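PlaB phospholipase (Legionella pneumophila, PDB 6ZTI) probably hydrolyses phospholipids as an alpha/beta-hydrolase-fold virulence enzyme whose activity is controlled by NAD(H)-mediated tetramerization. Local coordinates at residues 75-78 against 79-83; 158-161 against 162-166; 168-171 against 172-175; 178-181 against 182-185; 212-215 against 216-219. One frame throughout, in Å; residues are numbered along the deposited sequence.

Contact 1 (75-78 against 79-83); sequences AFDQ and AVRDE
Asp-77 and Arg-81 stand one turn apart on helix 69-89, their carboxylate and guanidinium planes turned 45° against each other. Arg-81 offers its NE side: NE lies 2.9 Å from OD2 of Asp-77 in a salt bridge, and NH2 of Arg-81 donates to the same oxygen at 3.2 Å. Both nitrogens come from one face of the carboxylate, while OD2 stays close to the guanidinium plane. Gln-78 meets the same guanidinium nearly square-on, the two planes 87° apart. Its OE1 accepts from NH2 of Arg-81 at 3.0 Å, the donor lying above the amide plane. A bend at chi2 (72°) folds the amide along the helix, and NE2 of Gln-78 thus reaches OD1 of Asp-82 at 3.0 Å. The carboxylate of Asp-82 has stronger partners beyond the helix, since its OD2 forms salt bridges with Arg-469 and Arg-465 of the second subunit, where Asp-489 also pairs with Arg-81. Elsewhere on the helix, CG2 of Val-80 sits over one face of the Phe-76 ring, 3.9 Å from its centroid, and both residues pack on strand 93-99. Such i to i+3 and i to i+4 pairing belongs to a helix that flanks the alpha/beta-hydrolase sheet and carries a subunit interface.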
loop_
_atom_site.group_PDB
_atom_site.type_symbol
_atom_site.label_atom_id
_atom_site.label_comp_id
_atom_site.label_asym_id
_atom_site.label_seq_id
_atom_site.Cartn_x
_atom_site.Cartn_y
_atom_site.Cartn_z
ATOM N N ALA B 75 -4.684 -10.648 -31.112
ATOM C CA ALA B 75 -4.964 -12.052 -31.378
ATOM C C ALA B 75 -6.204 -12.229 -32.251
ATOM O O ALA B 75 -6.281 -13.195 -33.015
ATOM C CB ALA B 75 -5.105 -12.811 -30.059
ATOM N N PHE B 76 -7.171 -11.310 -32.171
ATOM C CA PHE B 76 -8.285 -11.311 -33.120
ATOM C C PHE B 76 -7.771 -11.193 -34.551
ATOM O O PHE B 76 -8.158 -11.974 -35.433
ATOM C CB PHE B 76 -9.260 -10.180 -32.782
ATOM C CG PHE B 76 -10.444 -10.105 -33.701
ATOM C CD1 PHE B 76 -11.413 -11.083 -33.680
ATOM C CD2 PHE B 76 -10.577 -9.069 -34.588
ATOM C CE1 PHE B 76 -12.499 -11.027 -34.524
ATOM C CE2 PHE B 76 -11.661 -9.009 -35.437
ATOM C CZ PHE B 76 -12.617 -9.996 -35.407
ATOM N N ASP B 77 -6.859 -10.247 -34.795
ATOM C CA ASP B 77 -6.308 -10.095 -36.140
ATOM C C ASP B 77 -5.693 -11.394 -36.635
ATOM O O ASP B 77 -5.872 -11.770 -37.800
ATOM C CB ASP B 77 -5.262 -8.981 -36.170
ATOM C CG ASP B 77 -4.932 -8.535 -37.580
ATOM O OD1 ASP B 77 -5.796 -7.881 -38.187
ATOM O OD2 ASP B 77 -3.823 -8.838 -38.088
ATOM N N GLN B 78 -4.950 -12.088 -35.768
ATOM C CA GLN B 78 -4.323 -13.341 -36.175
ATOM C C GLN B 78 -5.367 -14.420 -36.423
ATOM O O GLN B 78 -5.221 -15.238 -37.344
ATOM C CB GLN B 78 -3.333 -13.802 -35.102
ATOM C CG GLN B 78 -2.542 -15.042 -35.467
ATOM C CD GLN B 78 -1.506 -14.757 -36.516
ATOM O OE1 GLN B 78 -0.796 -13.754 -36.446
ATOM N NE2 GLN B 78 -1.412 -15.635 -37.504
ATOM N N ALA B 79 -6.413 -14.448 -35.597
ATOM C CA ALA B 79 -7.465 -15.442 -35.763
ATOM C C ALA B 79 -8.183 -15.258 -37.090
ATOM O O ALA B 79 -8.503 -16.239 -37.772
ATOM C CB ALA B 79 -8.457 -15.354 -34.605
ATOM N N VAL B 80 -8.441 -14.004 -37.474
ATOM C CA VAL B 80 -9.108 -13.744 -38.746
ATOM C C VAL B 80 -8.242 -14.213 -39.905
ATOM O O VAL B 80 -8.732 -14.834 -40.853
ATOM C CB VAL B 80 -9.459 -12.252 -38.865
ATOM C CG1 VAL B 80 -9.881 -11.908 -40.298
ATOM C CG2 VAL B 80 -10.560 -11.902 -37.876
ATOM N N ARG B 81 -6.943 -13.914 -39.860
ATOM C CA ARG B 81 -6.060 -14.342 -40.935
ATOM C C ARG B 81 -5.909 -15.856 -40.955
ATOM O O ARG B 81 -5.838 -16.463 -42.028
ATOM C CB ARG B 81 -4.703 -13.652 -40.794
ATOM C CG ARG B 81 -4.783 -12.164 -41.114
ATOM C CD ARG B 81 -3.421 -11.476 -41.050
ATOM N NE ARG B 81 -3.071 -11.121 -39.678
ATOM C CZ ARG B 81 -2.133 -11.724 -38.945
ATOM N NH1 ARG B 81 -1.405 -12.711 -39.446
ATOM N NH2 ARG B 81 -1.907 -11.319 -37.701
ATOM N N ASP B 82 -5.885 -16.491 -39.784
ATOM C CA ASP B 82 -5.715 -17.939 -39.757
ATOM C C ASP B 82 -6.900 -18.662 -40.387
ATOM O O ASP B 82 -6.723 -19.732 -40.975
ATOM C CB ASP B 82 -5.516 -18.430 -38.325
ATOM C CG ASP B 82 -4.089 -18.230 -37.818
ATOM O OD1 ASP B 82 -3.207 -17.812 -38.601
ATOM O OD2 ASP B 82 -3.848 -18.495 -36.619
ATOM N N GLU B 83 -8.105 -18.098 -40.291
ATOM C CA GLU B 83 -9.310 -18.815 -40.684
ATOM C C GLU B 83 -9.965 -18.314 -41.960
ATOM O O GLU B 83 -10.537 -19.131 -42.687
ATOM C CB GLU B 83 -10.350 -18.761 -39.560
ATOM C CG GLU B 83 -10.051 -19.696 -38.399
ATOM C CD GLU B 83 -10.288 -21.161 -38.738
ATOM O OE1 GLU B 83 -10.777 -21.458 -39.851
ATOM O OE2 GLU B 83 -9.985 -22.017 -37.880
#

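Contact 2 (158-161 against 162-166); sequences PGKC and VLDWL
Lys-160 and Asp-164 form an i to i+4 salt bridge at the start of helix 160-166, whose N-cap is Gly-159. NZ of Lys-160 lies 2.6 Å from OD2 of Asp-164 and uses the syn lone pair of that oxygen, approaching from the side of the other carboxylate oxygen. The lysine bends sharply at chi2 (-93°) and is extended from there on, which carries its tip across to the carboxylate; CE of Lys-160 is itself 3.2 Å from OD2 of Asp-164. Beneath this ion pair the backbone closes its first helical turns: N of Leu-163 donates to O of Gly-159 at 3.1 Å, and N of Asp-164 to O of Lys-160 at 3.0 Å. The next bond, from Trp-165 N to Cys-161 O, is weak.

Further out, OD1 of Asp-164 accepts from Asn-386, so the two carboxylate oxygens have different partners and the rotation of the group is probably fixed, while Asp-65 receives the backbone N-H of Lys-160. Trp-165 turns towards helix 171-180 and packs on Met-172, Ser-173 and Leu-176. On the apolar side Pro-158 and Leu-163 both rest on Trp-24 and on Leu-146 of helix 142-146, and they touch each other where CB of Pro-158 comes within 4.0 Å of CD2 of Leu-163.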
loop_
_atom_site.group_PDB
_atom_site.type_symbol
_atom_site.label_atom_id
_atom_site.label_comp_id
_atom_site.label_asym_id
_atom_site.label_seq_id
_atom_site.Cartn_x
_atom_site.Cartn_y
_atom_site.Cartn_z
ATOM N N PRO B 158 -12.506 -13.139 -13.485
ATOM C CA PRO B 158 -12.093 -12.250 -14.576
ATOM C C PRO B 158 -10.631 -11.851 -14.467
ATOM O O PRO B 158 -10.053 -11.803 -13.380
ATOM C CB PRO B 158 -13.017 -11.034 -14.424
ATOM C CG PRO B 158 -13.577 -11.101 -13.028
ATOM C CD PRO B 158 -13.145 -12.395 -12.384
ATOM N N GLY B 159 -10.036 -11.574 -15.626
ATOM C CA GLY B 159 -8.620 -11.251 -15.684
ATOM C C GLY B 159 -8.342 -9.816 -15.252
ATOM O O GLY B 159 -9.024 -8.872 -15.656
ATOM N N LYS B 160 -7.297 -9.659 -14.441
ATOM C CA LYS B 160 -7.059 -8.371 -13.804
ATOM C C LYS B 160 -6.788 -7.283 -14.830
ATOM O O LYS B 160 -7.215 -6.136 -14.651
ATOM C CB LYS B 160 -5.895 -8.472 -12.821
ATOM C CG LYS B 160 -5.796 -7.277 -11.874
ATOM C CD LYS B 160 -4.872 -6.199 -12.415
ATOM C CE LYS B 160 -4.830 -4.982 -11.503
ATOM N NZ LYS B 160 -3.882 -3.942 -12.012
ATOM N N CYS B 161 -6.067 -7.607 -15.908
ATOM C CA CYS B 161 -5.711 -6.561 -16.862
ATOM C C CYS B 161 -6.922 -6.083 -17.650
ATOM O O CYS B 161 -7.013 -4.898 -17.985
ATOM C CB CYS B 161 -4.617 -7.049 -17.804
ATOM S SG CYS B 161 -2.995 -7.186 -16.986
ATOM N N VAL B 162 -7.860 -6.977 -17.955
ATOM C CA VAL B 162 -9.090 -6.526 -18.587
ATOM C C VAL B 162 -9.927 -5.688 -17.620
ATOM O O VAL B 162 -10.638 -4.772 -18.042
ATOM C CB VAL B 162 -9.884 -7.731 -19.118
ATOM C CG1 VAL B 162 -11.241 -7.259 -19.667
ATOM C CG2 VAL B 162 -9.075 -8.461 -20.186
ATOM N N LEU B 163 -9.893 -6.004 -16.323
ATOM C CA LEU B 163 -10.609 -5.185 -15.349
ATOM C C LEU B 163 -10.026 -3.783 -15.257
ATOM O O LEU B 163 -10.767 -2.817 -15.040
ATOM C CB LEU B 163 -10.578 -5.845 -13.971
ATOM C CG LEU B 163 -11.337 -7.166 -13.840
ATOM C CD1 LEU B 163 -11.230 -7.702 -12.420
ATOM C CD2 LEU B 163 -12.799 -7.001 -14.217
ATOM N N ASP B 164 -8.707 -3.642 -15.411
ATOM C CA ASP B 164 -8.125 -2.304 -15.441
ATOM C C ASP B 164 -8.656 -1.493 -16.617
ATOM O O ASP B 164 -8.787 -0.265 -16.514
ATOM C CB ASP B 164 -6.605 -2.398 -15.513
ATOM C CG ASP B 164 -5.982 -2.903 -14.228
ATOM O OD1 ASP B 164 -6.532 -2.641 -13.137
ATOM O OD2 ASP B 164 -4.932 -3.559 -14.317
ATOM N N TRP B 165 -8.961 -2.152 -17.738
ATOM C CA TRP B 165 -9.562 -1.460 -18.879
ATOM C C TRP B 165 -11.009 -1.092 -18.581
ATOM O O TRP B 165 -11.439 0.040 -18.821
ATOM C CB TRP B 165 -9.481 -2.333 -20.147
ATOM C CG TRP B 165 -9.687 -1.577 -21.457
ATOM C CD1 TRP B 165 -8.717 -1.215 -22.360
ATOM C CD2 TRP B 165 -10.924 -1.084 -21.996
ATOM N NE1 TRP B 165 -9.274 -0.534 -23.412
ATOM C CE2 TRP B 165 -10.625 -0.441 -23.217
ATOM C CE3 TRP B 165 -12.249 -1.130 -21.574
ATOM C CZ2 TRP B 165 -11.599 0.158 -24.006
ATOM C CZ3 TRP B 165 -13.227 -0.526 -22.363
ATOM C CH2 TRP B 165 -12.893 0.105 -23.564
ATOM N N LEU B 166 -11.776 -2.043 -18.054
ATOM C CA LEU B 166 -13.197 -1.819 -17.861
ATOM C C LEU B 166 -13.499 -0.832 -16.735
ATOM O O LEU B 166 -14.612 -0.306 -16.681
ATOM C CB LEU B 166 -13.882 -3.151 -17.589
ATOM C CG LEU B 166 -14.003 -4.059 -18.811
ATOM C CD1 LEU B 166 -14.243 -5.501 -18.384
ATOM C CD2 LEU B 166 -15.151 -3.580 -19.721
#

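Contact 3 (168-171 against 172-175); sequences LGSD and MSWQ
OG of Ser-170 is shared by three backbone groups. It accepts from N of Met-172 at 3.0 Å and, weakly, from N of Ser-173 at 3.5 Å, while its own hydroxyl donates to the carbonyl of Asp-164 at the end of the preceding helix. The hydroxyl points away from the serine's own nitrogen (chi1 165°) and leans over the first N-H groups of the helix that follows. CB of Met-172 lies 3.6 Å from the same oxygen and flanks it. This is a serine N-cap of helix 171-180, and through the bond to O of Asp-164 it also ties that helix to helix 160-166. The carbonyl of Ser-170 starts the helical bonding by accepting from N of Trp-174 at 3.1 Å; O of Asp-171 takes N of Gln-175 at the same distance. The chi1 of Ser-173 (69°) places its OG 3.7 Å from CB of Ser-170. The side chain of Trp-174 meets Ser-170 through CB, 3.5 Å from O of Ser-170; its indole leads off to pack on Ile-344 and Arg-346 of strand 340-349 and on Met-454 and Glu-456 of strand 452-463. The carboxylate of Asp-171 takes no part in the cap; its OD1 accepts from ND2 of Asn-387.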
loop_
_atom_site.group_PDB
_atom_site.type_symbol
_atom_site.label_atom_id
_atom_site.label_comp_id
_atom_site.label_asym_id
_atom_site.label_seq_id
_atom_site.Cartn_x
_atom_site.Cartn_y
_atom_site.Cartn_z
ATOM N N LEU B 168 -14.285 2.194 -14.582
ATOM C CA LEU B 168 -14.685 3.565 -14.854
ATOM C C LEU B 168 -13.489 4.489 -14.674
ATOM O O LEU B 168 -12.701 4.332 -13.740
ATOM C CB LEU B 168 -15.830 3.969 -13.931
ATOM C CG LEU B 168 -17.146 3.203 -14.126
ATOM C CD1 LEU B 168 -18.123 3.628 -13.054
ATOM C CD2 LEU B 168 -17.758 3.442 -15.477
ATOM N N GLY B 169 -13.333 5.430 -15.601
ATOM C CA GLY B 169 -12.213 6.347 -15.559
ATOM C C GLY B 169 -10.886 5.771 -15.999
ATOM O O GLY B 169 -9.858 6.433 -15.831
ATOM N N SER B 170 -10.876 4.568 -16.562
ATOM C CA SER B 170 -9.635 3.931 -16.977
ATOM C C SER B 170 -8.873 4.796 -17.974
ATOM O O SER B 170 -9.447 5.336 -18.919
ATOM C CB SER B 170 -9.950 2.575 -17.608
ATOM O OG SER B 170 -8.852 2.078 -18.327
ATOM N N ASP B 171 -7.556 4.889 -17.789
ATOM C CA ASP B 171 -6.741 5.586 -18.779
ATOM C C ASP B 171 -6.794 4.891 -20.136
ATOM O O ASP B 171 -6.698 5.552 -21.176
ATOM C CB ASP B 171 -5.297 5.696 -18.292
ATOM C CG ASP B 171 -5.126 6.733 -17.166
ATOM O OD1 ASP B 171 -5.813 7.778 -17.191
ATOM O OD2 ASP B 171 -4.297 6.502 -16.255
ATOM N N MET B 172 -6.967 3.570 -20.157
ATOM C CA MET B 172 -6.933 2.861 -21.432
ATOM C C MET B 172 -8.199 3.123 -22.246
ATOM O O MET B 172 -8.123 3.418 -23.447
ATOM C CB MET B 172 -6.722 1.371 -21.204
ATOM C CG MET B 172 -5.296 1.043 -20.862
ATOM S SD MET B 172 -5.036 -0.701 -20.531
ATOM C CE MET B 172 -5.886 -0.859 -18.966
ATOM N N SER B 173 -9.374 3.035 -21.616
ATOM C CA SER B 173 -10.596 3.309 -22.363
ATOM C C SER B 173 -10.681 4.781 -22.769
ATOM O O SER B 173 -11.170 5.102 -23.862
ATOM C CB SER B 173 -11.821 2.888 -21.555
ATOM O OG SER B 173 -11.993 3.720 -20.434
ATOM N N TRP B 174 -10.195 5.696 -21.920
ATOM C CA TRP B 174 -10.140 7.104 -22.316
ATOM C C TRP B 174 -9.356 7.272 -23.608
ATOM O O TRP B 174 -9.793 7.968 -24.533
ATOM C CB TRP B 174 -9.500 7.941 -21.208
ATOM C CG TRP B 174 -9.486 9.443 -21.486
ATOM C CD1 TRP B 174 -8.648 10.120 -22.324
ATOM C CD2 TRP B 174 -10.349 10.429 -20.911
ATOM N NE1 TRP B 174 -8.940 11.461 -22.312
ATOM C CE2 TRP B 174 -9.982 11.676 -21.454
ATOM C CE3 TRP B 174 -11.398 10.377 -19.988
ATOM C CZ2 TRP B 174 -10.621 12.857 -21.106
ATOM C CZ3 TRP B 174 -12.038 11.544 -19.658
ATOM C CH2 TRP B 174 -11.639 12.774 -20.204
ATOM N N GLN B 175 -8.172 6.654 -23.675
ATOM C CA GLN B 175 -7.333 6.738 -24.867
ATOM C C GLN B 175 -8.061 6.203 -26.091
ATOM O O GLN B 175 -8.060 6.834 -27.156
ATOM C CB GLN B 175 -6.031 5.967 -24.634
ATOM C CG GLN B 175 -5.116 5.847 -25.859
ATOM C CD GLN B 175 -3.820 5.131 -25.542
ATOM O OE1 GLN B 175 -3.780 3.900 -25.454
ATOM N NE2 GLN B 175 -2.752 5.898 -25.368
#

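Contact 4 (178-181 against 182-185); sequences ESWL and DYDC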
loop_
_atom_site.group_PDB
_atom_site.type_symbol
_atom_site.label_atom_id
_atom_site.label_comp_id
_atom_site.label_asym_id
_atom_site.label_seq_id
_atom_site.Cartn_x
_atom_site.Cartn_y
_atom_site.Cartn_z
ATOM N N GLU B 178 -11.041 8.574 -26.932
ATOM C CA GLU B 178 -10.596 9.840 -27.494
ATOM C C GLU B 178 -10.137 9.647 -28.930
ATOM O O GLU B 178 -10.437 10.470 -29.802
ATOM C CB GLU B 178 -9.490 10.436 -26.635
ATOM C CG GLU B 178 -8.907 11.698 -27.234
ATOM C CD GLU B 178 -8.012 12.464 -26.277
ATOM O OE1 GLU B 178 -7.433 11.840 -25.362
ATOM O OE2 GLU B 178 -7.896 13.696 -26.447
ATOM N N SER B 179 -9.422 8.556 -29.203
ATOM C CA SER B 179 -9.113 8.219 -30.589
ATOM C C SER B 179 -10.383 8.165 -31.430
ATOM O O SER B 179 -10.421 8.690 -32.549
ATOM C CB SER B 179 -8.376 6.881 -30.656
ATOM O OG SER B 179 -7.878 6.631 -31.962
ATOM N N TRP B 180 -11.445 7.550 -30.899
ATOM C CA TRP B 180 -12.631 7.305 -31.709
ATOM C C TRP B 180 -13.396 8.579 -32.009
ATOM O O TRP B 180 -14.273 8.559 -32.880
ATOM C CB TRP B 180 -13.532 6.266 -31.034
ATOM C CG TRP B 180 -13.275 4.895 -31.581
ATOM C CD1 TRP B 180 -12.185 4.112 -31.339
ATOM C CD2 TRP B 180 -14.107 4.155 -32.491
ATOM N NE1 TRP B 180 -12.290 2.933 -32.029
ATOM C CE2 TRP B 180 -13.454 2.938 -32.754
ATOM C CE3 TRP B 180 -15.334 4.409 -33.110
ATOM C CZ2 TRP B 180 -13.991 1.969 -33.599
ATOM C CZ3 TRP B 180 -15.873 3.439 -33.953
ATOM C CH2 TRP B 180 -15.202 2.240 -34.190
ATOM N N LEU B 181 -13.071 9.689 -31.337
ATOM C CA LEU B 181 -13.649 10.972 -31.716
ATOM C C LEU B 181 -13.392 11.303 -33.183
ATOM O O LEU B 181 -14.214 11.973 -33.818
ATOM C CB LEU B 181 -13.100 12.085 -30.819
ATOM C CG LEU B 181 -13.622 12.000 -29.387
ATOM C CD1 LEU B 181 -12.760 12.785 -28.447
ATOM C CD2 LEU B 181 -15.069 12.501 -29.309
ATOM N N ASP B 182 -12.277 10.841 -33.741
ATOM C CA ASP B 182 -11.894 11.172 -35.110
ATOM C C ASP B 182 -12.446 10.202 -36.154
ATOM O O ASP B 182 -12.221 10.410 -37.350
ATOM C CB ASP B 182 -10.365 11.214 -35.227
ATOM C CG ASP B 182 -9.737 12.178 -34.247
ATOM O OD1 ASP B 182 -10.227 13.323 -34.148
ATOM O OD2 ASP B 182 -8.764 11.785 -33.566
ATOM N N TYR B 183 -13.147 9.153 -35.745
ATOM C CA TYR B 183 -13.633 8.159 -36.694
ATOM C C TYR B 183 -14.866 8.664 -37.442
ATOM O O TYR B 183 -15.707 9.383 -36.889
ATOM C CB TYR B 183 -14.005 6.868 -35.971
ATOM C CG TYR B 183 -12.856 5.946 -35.598
ATOM C CD1 TYR B 183 -11.748 6.408 -34.902
ATOM C CD2 TYR B 183 -12.907 4.590 -35.926
ATOM C CE1 TYR B 183 -10.713 5.540 -34.543
ATOM C CE2 TYR B 183 -11.893 3.726 -35.571
ATOM C CZ TYR B 183 -10.805 4.206 -34.888
ATOM O OH TYR B 183 -9.819 3.329 -34.559
ATOM N N ASP B 184 -14.979 8.261 -38.713
ATOM C CA ASP B 184 -16.228 8.378 -39.479
ATOM C C ASP B 184 -16.435 7.033 -40.161
ATOM O O ASP B 184 -16.063 6.838 -41.321
ATOM C CB ASP B 184 -16.217 9.514 -40.481
ATOM C CG ASP B 184 -17.634 9.914 -40.919
ATOM O OD1 ASP B 184 -18.562 9.088 -40.787
ATOM O OD2 ASP B 184 -17.835 11.051 -41.391
ATOM N N CYS B 185 -17.028 6.099 -39.418
ATOM C CA CYS B 185 -17.278 4.768 -39.957
ATOM C C CYS B 185 -18.195 4.840 -41.169
ATOM O O CYS B 185 -17.885 4.294 -42.233
ATOM C CB CYS B 185 -17.890 3.875 -38.874
ATOM S SG CYS B 185 -16.838 3.557 -37.437
HETATM O O HOH W 1 -9.085 12.477 -31.280
HETATM O O HOH W 2 -16.550 9.542 -34.447
#
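Chi1 of Trp-180 is swung to -96°, off the usual staggered position, and Tyr-183 has CG beside its own backbone nitrogen (chi1 -79°); together these settings lay the two rings face to face across a type I beta turn. The turn, from Trp-180 to Tyr-183, takes the chain out of helix 171-180 towards strand 191-197. The stack pairs the phenol with the five-membered ring of the indole, centroids 3.7 Å apart and planes only 14° from parallel, and CE2 of Tyr-183 hangs 3.3 Å from CE2 of Trp-180. N of Tyr-183 closes the turn on O of Trp-180 at 3.1 Å, coming from above the carbonyl plane. One residue earlier, N of Asp-182 bonds to O of Ser-179 at 3.1 Å; that carbonyl also lies at the edge of the phenol, 3.5 Å from CD1 of Tyr-183. Helix 102-114 helps fix both rings: Arg-107 makes a cation-pi contact with Trp-180, and Asp-111 accepts from OH of Tyr-183 as well as from OG of Ser-179. Past the stack the chain brings Cys-185 back to the indole, where its sulfur meets the six-membered ring obliquely, SG of Cys-185 being 3.6 Å from CZ3 of Trp-180.

Contact 5 (212-215 against 216-219); sequences TGES and GSNG. Unlike the reference sequence in segment 216-219: Asn-218 (reference Asp).
A type II beta turn from Glu-214 to Ser-217 reverses the loop between strand 191-197 and helix 223-226, just after the NAD-binding residues Asn-209, Ser-210 and Tyr-211. The carbonyl of Glu-214 receives two donors from Ser-217. OG of Ser-217 gives the stronger bond, 2.9 Å to O of Glu-214 and tilted only 16° from the carbonyl plane; N of Ser-217, 3.1 Å from the same oxygen, adds a weak one. The same hydroxyl accepts from N of Gly-219 at 2.9 Å in a nearly straight bond, an ST turn, so OG of Ser-217 links O of Glu-214 to N of Gly-219. Its chi1 of 94° lies off the usual staggered positions, a setting that lets OG reach both partners. Gly-216 fills the third place of the turn with positive phi (89°), where a side chain would collide with the carbonyl of Ser-215. Beyond the turn the two limbs run back nearly antiparallel, and CA of Gly-219 comes within 3.6 Å of O of Thr-212. Glu-214 extends past the turn, its OE1 4.0 Å from CB of Ser-217, to a salt bridge with Arg-222. Thr-212 OG1 is hydrogen-bonded to O of Asn-209 and N of Asp-206, and its side chain is about 6 Å from a bound thio-NAD. OD1 of Asn-218, an aspartate in the reference sequence, accepts from N of Val-220 and Val-221, and ND2 bonds weakly to His-266. Glycine at the third position is characteristic of type II turns; here the turn, followed by an ST turn at Ser-217, borders the dinucleotide pocket.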
loop_
_atom_site.group_PDB
_atom_site.type_symbol
_atom_site.label_atom_id
_atom_site.label_comp_id
_atom_site.label_asym_id
_atom_site.label_seq_id
_atom_site.Cartn_x
_atom_site.Cartn_y
_atom_site.Cartn_z
ATOM N N THR B 212 -25.466 -4.375 -9.201
ATOM C CA THR B 212 -26.115 -5.423 -9.982
ATOM C C THR B 212 -27.602 -5.170 -10.202
ATOM O O THR B 212 -28.238 -5.948 -10.923
ATOM C CB THR B 212 -25.911 -6.767 -9.309
ATOM O OG1 THR B 212 -26.457 -6.741 -7.987
ATOM C CG2 THR B 212 -24.427 -7.089 -9.230
ATOM N N GLY B 213 -28.171 -4.127 -9.589
ATOM C CA GLY B 213 -29.541 -3.713 -9.864
ATOM C C GLY B 213 -29.692 -2.228 -10.165
ATOM O O GLY B 213 -30.797 -1.685 -10.079
ATOM N N GLU B 214 -28.599 -1.564 -10.547
ATOM C CA GLU B 214 -28.595 -0.110 -10.666
ATOM C C GLU B 214 -29.546 0.366 -11.750
ATOM O O GLU B 214 -29.514 -0.121 -12.886
ATOM C CB GLU B 214 -27.185 0.375 -10.972
ATOM C CG GLU B 214 -27.014 1.863 -11.053
ATOM C CD GLU B 214 -25.592 2.218 -11.411
ATOM O OE1 GLU B 214 -25.093 1.692 -12.438
ATOM O OE2 GLU B 214 -24.956 2.968 -10.639
ATOM N N SER B 215 -30.376 1.341 -11.396
ATOM C CA SER B 215 -31.304 1.921 -12.357
ATOM C C SER B 215 -30.513 2.637 -13.437
ATOM O O SER B 215 -29.531 3.328 -13.148
ATOM C CB SER B 215 -32.249 2.891 -11.658
ATOM O OG SER B 215 -31.503 3.825 -10.887
ATOM N N GLY B 216 -30.936 2.473 -14.688
ATOM C CA GLY B 216 -30.166 2.991 -15.802
ATOM C C GLY B 216 -29.128 2.038 -16.333
ATOM O O GLY B 216 -28.353 2.416 -17.223
ATOM N N SER B 217 -29.096 0.814 -15.822
ATOM C CA SER B 217 -28.171 -0.214 -16.250
ATOM C C SER B 217 -28.952 -1.492 -16.511
ATOM O O SER B 217 -30.127 -1.617 -16.149
ATOM C CB SER B 217 -27.087 -0.467 -15.202
ATOM O OG SER B 217 -27.460 -1.535 -14.344
ATOM N N ASN B 218 -28.283 -2.452 -17.150
ATOM C CA ASN B 218 -28.827 -3.790 -17.351
ATOM C C ASN B 218 -28.279 -4.790 -16.338
ATOM O O ASN B 218 -28.402 -6.007 -16.537
ATOM C CB ASN B 218 -28.551 -4.277 -18.775
ATOM C CG ASN B 218 -27.064 -4.444 -19.067
ATOM O OD1 ASN B 218 -26.225 -4.336 -18.182
ATOM N ND2 ASN B 218 -26.739 -4.726 -20.326
ATOM N N GLY B 219 -27.699 -4.294 -15.247
ATOM C CA GLY B 219 -27.046 -5.111 -14.259
ATOM C C GLY B 219 -25.539 -5.121 -14.378
ATOM O O GLY B 219 -24.862 -5.466 -13.409
#

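All five contacts are local and follow one another in series; none nests in or crosses another. Contact 1 lies within helix 69-89, on the flank of the parallel sheet where a second subunit docks. After strands 93-99 and 123-129, contact 2 forms the start of helix 160-166, and contact 3 closes the short link to helix 171-180. These two touch directly where the helices follow each other. Contact 4 leaves the far end of helix 171-180 and leads towards strand 191-197, its centre about 15 Å from that of contact 3. Contact 5, in the loop beyond that strand, lies across the chain's centre from contact 4, near the dinucleotide sites.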